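Local coordinates for uncharacterized protein (Desulfotomaculum acetoxidans, PDB 3U4Y) that is of unknown function but folds as a seven-bladed beta-propeller related to the lactonase family, at residues Ser229-Val237 with Phe246-Leu255. Numbering follows the deposited sequence.
Sequences SRDGSTVYV and FNFNQLSGTL
Val235 and Phe246 form an antiparallel hydrogen-bonded pair where the second and third strands of one propeller blade, 234-238 and 242-249, run side by side as a beta hairpin. Val235 N gives to Phe246 O at 2.9 Å, and Phe246 N returns a bond to Val235 O at 2.8 Å, nearly straight at 171°. Beyond them Phe248 N reaches Ser233 O (2.8 Å), and Asn247 ND2 adds a weak bond to the same oxygen. With CG1 anti to the backbone N (chi1 176°), Val235 turns CG2 to Leu255 CD2 at 3.9 Å, while Val237 CG2 touches Phe246 CE1; valines, leucine and phenylalanine suit this largely apolar face. Farther along the hairpin, Gln250 NE2 donates a hydrogen bond to Asp231 O (3.3 Å), the oxygen lying in its amide plane; glutamine is long enough to span to this turn carbonyl. Gly232 closes the type I turn from Ser229 with a positive phi (93°), which residues with side chains adopt less readily. Replacing this glutamine by an alanine is likely to leave Asp231 O without its side-chain donor and the turn less firmly tied. Strand 226-228 packs on Val235 and Val237, Phe248 meets Phe189 and Phe191 edge-to-face, and strands 199-204 and 212-218 of the preceding blade press against Leu255.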
ATOM      1  N   SER A 229     -10.247  -8.340  -0.658  1.00 23.21           N
ATOM      2  CA  SER A 229     -11.285  -8.533   0.348  1.00 20.18           C
ATOM      3  C   SER A 229     -10.884  -9.486   1.502  1.00 31.37           C
ATOM      4  O   SER A 229     -10.074 -10.391   1.314  1.00 25.29           O
ATOM      5  CB  SER A 229     -12.504  -9.094  -0.359  1.00 19.75           C
ATOM      6  OG  SER A 229     -12.231 -10.416  -0.796  1.00 22.97           O
ATOM      7  N   ARG A 230     -11.469  -9.309   2.689  1.00 28.91           N
ATOM      8  CA  ARG A 230     -10.918  -9.956   3.883  1.00 27.31           C
ATOM      9  C   ARG A 230     -11.074 -11.480   3.979  1.00 33.80           C
ATOM     10  O   ARG A 230     -10.431 -12.122   4.822  1.00 16.98           O
ATOM     11  CB  ARG A 230     -11.368  -9.245   5.165  1.00 43.05           C
ATOM     12  CG  ARG A 230     -12.817  -8.750   5.181  1.00 56.10           C
ATOM     13  CD  ARG A 230     -13.176  -8.081   6.533  1.00112.29           C
ATOM     14  NE  ARG A 230     -13.278  -6.616   6.469  1.00108.04           N
ATOM     15  CZ  ARG A 230     -12.485  -5.761   7.116  1.00101.44           C
ATOM     16  NH1 ARG A 230     -12.679  -4.452   6.985  1.00 91.69           N
ATOM     17  NH2 ARG A 230     -11.504  -6.204   7.901  1.00101.77           N
ATOM     18  N   ASP A 231     -11.921 -12.053   3.119  1.00 38.76           N
ATOM     19  CA  ASP A 231     -12.043 -13.517   3.000  1.00 25.78           C
ATOM     20  C   ASP A 231     -11.115 -14.097   1.935  1.00 39.37           C
ATOM     21  O   ASP A 231     -10.892 -15.300   1.890  1.00 50.41           O
ATOM     22  CB  ASP A 231     -13.476 -13.943   2.725  1.00 24.61           C
ATOM     23  CG  ASP A 231     -13.976 -13.481   1.377  1.00 43.08           C
ATOM     24  OD1 ASP A 231     -14.992 -14.052   0.895  1.00 39.42           O
ATOM     25  OD2 ASP A 231     -13.360 -12.548   0.810  1.00 49.03           O
ATOM     26  N   GLY A 232     -10.582 -13.236   1.078  1.00 42.18           N
ATOM     27  CA  GLY A 232      -9.508 -13.620   0.189  1.00 37.81           C
ATOM     28  C   GLY A 232      -9.992 -14.086  -1.160  1.00 35.73           C
ATOM     29  O   GLY A 232      -9.200 -14.512  -1.987  1.00 37.90           O
ATOM     30  N   SER A 233     -11.293 -13.986  -1.392  1.00 32.76           N
ATOM     31  CA  SER A 233     -11.893 -14.564  -2.583  1.00 29.20           C
ATOM     32  C   SER A 233     -12.144 -13.561  -3.689  1.00 34.25           C
ATOM     33  O   SER A 233     -12.475 -13.951  -4.806  1.00 41.87           O
ATOM     34  CB  SER A 233     -13.238 -15.162  -2.232  1.00 24.00           C
ATOM     35  OG  SER A 233     -14.171 -14.105  -2.097  1.00 20.16           O
ATOM     36  N   THR A 234     -12.044 -12.274  -3.374  1.00 23.52           N
ATOM     37  CA  THR A 234     -12.232 -11.227  -4.383  1.00 14.19           C
ATOM     38  C   THR A 234     -11.045 -10.259  -4.440  1.00 18.28           C
ATOM     39  O   THR A 234     -10.525  -9.846  -3.412  1.00 22.50           O
ATOM     40  CB  THR A 234     -13.568 -10.492  -4.200  1.00 17.40           C
ATOM     41  OG1 THR A 234     -14.643 -11.437  -4.312  1.00 23.33           O
ATOM     42  CG2 THR A 234     -13.741  -9.435  -5.266  1.00 17.48           C
ATOM     43  N   VAL A 235     -10.608  -9.936  -5.657  1.00 22.82           N
ATOM     44  CA  VAL A 235      -9.382  -9.173  -5.884  1.00 25.31           C
ATOM     45  C   VAL A 235      -9.597  -8.047  -6.878  1.00 29.82           C
ATOM     46  O   VAL A 235     -10.015  -8.294  -8.007  1.00 28.55           O
ATOM     47  CB  VAL A 235      -8.272 -10.051  -6.454  1.00 24.64           C
ATOM     48  CG1 VAL A 235      -7.042  -9.210  -6.780  1.00 16.41           C
ATOM     49  CG2 VAL A 235      -7.939 -11.181  -5.489  1.00 26.40           C
ATOM     50  N   TYR A 236      -9.290  -6.822  -6.446  1.00 27.65           N
ATOM     51  CA  TYR A 236      -9.534  -5.622  -7.229  1.00 19.03           C
ATOM     52  C   TYR A 236      -8.225  -5.001  -7.627  1.00 26.13           C
ATOM     53  O   TYR A 236      -7.359  -4.776  -6.778  1.00 35.06           O
ATOM     54  CB  TYR A 236     -10.328  -4.604  -6.420  1.00 18.45           C
ATOM     55  CG  TYR A 236     -11.674  -5.101  -5.943  1.00 23.10           C
ATOM     56  CD1 TYR A 236     -12.796  -5.034  -6.763  1.00 25.23           C
ATOM     57  CD2 TYR A 236     -11.819  -5.634  -4.677  1.00 18.88           C
ATOM     58  CE1 TYR A 236     -14.012  -5.476  -6.333  1.00 18.09           C
ATOM     59  CE2 TYR A 236     -13.031  -6.082  -4.239  1.00 30.93           C
ATOM     60  CZ  TYR A 236     -14.130  -6.003  -5.064  1.00 32.36           C
ATOM     61  OH  TYR A 236     -15.344  -6.464  -4.597  1.00 31.80           O
ATOM     62  N   VAL A 237      -8.101  -4.695  -8.915  1.00 17.36           N
ATOM     63  CA  VAL A 237      -6.862  -4.178  -9.471  1.00 17.97           C
ATOM     64  C   VAL A 237      -7.058  -2.827 -10.137  1.00 30.00           C
ATOM     65  O   VAL A 237      -7.933  -2.670 -10.983  1.00 30.16           O
ATOM     66  CB  VAL A 237      -6.301  -5.161 -10.486  1.00 18.06           C
ATOM     67  CG1 VAL A 237      -4.974  -4.660 -11.041  1.00 16.10           C
ATOM     68  CG2 VAL A 237      -6.145  -6.522  -9.833  1.00 15.88           C
ATOM     69  N   PHE A 246     -11.214  -9.788  -9.990  1.00 19.54           N
ATOM     70  CA  PHE A 246     -11.050 -11.222 -10.152  1.00 29.74           C
ATOM     71  C   PHE A 246     -11.589 -11.960  -8.939  1.00 23.90           C
ATOM     72  O   PHE A 246     -11.711 -11.398  -7.872  1.00 25.79           O
ATOM     73  CB  PHE A 246      -9.581 -11.584 -10.282  1.00 36.63           C
ATOM     74  CG  PHE A 246      -8.870 -10.870 -11.379  1.00 45.61           C
ATOM     75  CD1 PHE A 246      -8.746  -9.484 -11.360  1.00 48.58           C
ATOM     76  CD2 PHE A 246      -8.283 -11.585 -12.411  1.00 36.72           C
ATOM     77  CE1 PHE A 246      -8.065  -8.814 -12.366  1.00 39.08           C
ATOM     78  CE2 PHE A 246      -7.603 -10.933 -13.410  1.00 35.83           C
ATOM     79  CZ  PHE A 246      -7.494  -9.543 -13.393  1.00 36.36           C
ATOM     80  N   ASN A 247     -11.896 -13.232  -9.117  1.00 20.21           N
ATOM     81  CA  ASN A 247     -12.171 -14.114  -8.004  1.00 21.63           C
ATOM     82  C   ASN A 247     -10.921 -14.910  -7.746  1.00 18.24           C
ATOM     83  O   ASN A 247     -10.199 -15.224  -8.678  1.00 17.78           O
ATOM     84  CB  ASN A 247     -13.282 -15.083  -8.364  1.00 36.53           C
ATOM     85  CG  ASN A 247     -14.654 -14.472  -8.240  1.00 42.56           C
ATOM     86  OD1 ASN A 247     -15.457 -14.545  -9.175  1.00 47.29           O
ATOM     87  ND2 ASN A 247     -14.946 -13.883  -7.076  1.00 31.84           N
ATOM     88  N   PHE A 248     -10.652 -15.240  -6.492  1.00 17.55           N
ATOM     89  CA  PHE A 248      -9.504 -16.064  -6.189  1.00  8.06           C
ATOM     90  C   PHE A 248      -9.947 -17.378  -5.624  1.00 15.39           C
ATOM     91  O   PHE A 248     -10.911 -17.464  -4.889  1.00 29.69           O
ATOM     92  CB  PHE A 248      -8.578 -15.374  -5.210  1.00 16.94           C
ATOM     93  CG  PHE A 248      -7.252 -16.064  -5.028  1.00 20.73           C
ATOM     94  CD1 PHE A 248      -6.466 -16.387  -6.124  1.00 18.62           C
ATOM     95  CD2 PHE A 248      -6.774 -16.351  -3.753  1.00 17.63           C
ATOM     96  CE1 PHE A 248      -5.238 -16.996  -5.955  1.00 16.37           C
ATOM     97  CE2 PHE A 248      -5.551 -16.962  -3.578  1.00 14.75           C
ATOM     98  CZ  PHE A 248      -4.779 -17.282  -4.681  1.00 16.11           C
ATOM     99  N   ASN A 249      -9.232 -18.416  -5.993  1.00 15.62           N
ATOM    100  CA  ASN A 249      -9.512 -19.729  -5.499  1.00 24.16           C
ATOM    101  C   ASN A 249      -8.368 -20.203  -4.628  1.00 34.78           C
ATOM    102  O   ASN A 249      -7.268 -20.496  -5.115  1.00 27.34           O
ATOM    103  CB  ASN A 249      -9.723 -20.689  -6.642  1.00 27.37           C
ATOM    104  CG  ASN A 249     -10.024 -22.054  -6.163  1.00 26.35           C
ATOM    105  OD1 ASN A 249      -9.141 -22.771  -5.683  1.00 25.49           O
ATOM    106  ND2 ASN A 249     -11.287 -22.424  -6.243  1.00 37.68           N
ATOM    107  N   GLN A 250      -8.642 -20.295  -3.335  1.00 39.98           N
ATOM    108  CA  GLN A 250      -7.580 -20.438  -2.366  1.00 35.16           C
ATOM    109  C   GLN A 250      -6.994 -21.832  -2.245  1.00 36.95           C
ATOM    110  O   GLN A 250      -6.012 -22.021  -1.532  1.00 39.99           O
ATOM    111  CB  GLN A 250      -8.022 -19.907  -1.014  1.00 37.48           C
ATOM    112  CG  GLN A 250      -7.543 -18.494  -0.755  1.00 43.39           C
ATOM    113  CD  GLN A 250      -8.585 -17.651  -0.071  1.00 40.72           C
ATOM    114  OE1 GLN A 250      -9.754 -17.674  -0.453  1.00 44.24           O
ATOM    115  NE2 GLN A 250      -8.171 -16.903   0.954  1.00 29.66           N
ATOM    116  N   LEU A 251      -7.565 -22.804  -2.951  1.00 34.77           N
ATOM    117  CA  LEU A 251      -6.998 -24.149  -2.923  1.00 31.63           C
ATOM    118  C   LEU A 251      -6.063 -24.378  -4.082  1.00 30.03           C
ATOM    119  O   LEU A 251      -4.936 -24.846  -3.896  1.00 28.62           O
ATOM    120  CB  LEU A 251      -8.078 -25.199  -2.987  1.00 31.16           C
ATOM    121  CG  LEU A 251      -9.084 -25.191  -1.867  1.00 38.08           C
ATOM    122  CD1 LEU A 251     -10.252 -26.095  -2.268  1.00 37.61           C
ATOM    123  CD2 LEU A 251      -8.374 -25.658  -0.622  1.00 38.27           C
ATOM    124  N   SER A 252      -6.550 -24.068  -5.281  1.00 29.72           N
ATOM    125  CA  SER A 252      -5.772 -24.296  -6.494  1.00 38.33           C
ATOM    126  C   SER A 252      -4.820 -23.138  -6.798  1.00 37.80           C
ATOM    127  O   SER A 252      -3.882 -23.288  -7.573  1.00 42.91           O
ATOM    128  CB  SER A 252      -6.681 -24.565  -7.692  1.00 35.06           C
ATOM    129  OG  SER A 252      -7.339 -23.387  -8.106  1.00 42.41           O
ATOM    130  N   GLY A 253      -5.063 -21.992  -6.179  1.00 27.44           N
ATOM    131  CA  GLY A 253      -4.222 -20.834  -6.387  1.00 29.43           C
ATOM    132  C   GLY A 253      -4.482 -20.156  -7.716  1.00 34.90           C
ATOM    133  O   GLY A 253      -3.535 -19.718  -8.366  1.00 44.51           O
ATOM    134  N   THR A 254      -5.755 -20.057  -8.114  1.00 22.63           N
ATOM    135  CA  THR A 254      -6.112 -19.523  -9.429  1.00 27.02           C
ATOM    136  C   THR A 254      -7.030 -18.283  -9.438  1.00 35.85           C
ATOM    137  O   THR A 254      -8.132 -18.291  -8.897  1.00 27.64           O
ATOM    138  CB  THR A 254      -6.692 -20.621 -10.381  1.00 23.91           C
ATOM    139  OG1 THR A 254      -7.881 -21.184  -9.819  1.00 38.94           O
ATOM    140  CG2 THR A 254      -5.679 -21.736 -10.632  1.00 16.73           C
ATOM    141  N   LEU A 255      -6.558 -17.227 -10.101  1.00 41.89           N
ATOM    142  CA  LEU A 255      -7.298 -15.976 -10.257  1.00 30.35           C
ATOM    143  C   LEU A 255      -8.192 -15.996 -11.494  1.00 30.18           C
ATOM    144  O   LEU A 255      -7.705 -16.164 -12.597  1.00 42.00           O
ATOM    145  CB  LEU A 255      -6.306 -14.824 -10.417  1.00 25.38           C
ATOM    146  CG  LEU A 255      -5.813 -14.066  -9.192  1.00 25.73           C
ATOM    147  CD1 LEU A 255      -5.042 -12.857  -9.636  1.00 24.92           C
ATOM    148  CD2 LEU A 255      -7.000 -13.651  -8.339  1.00 31.58           C
TER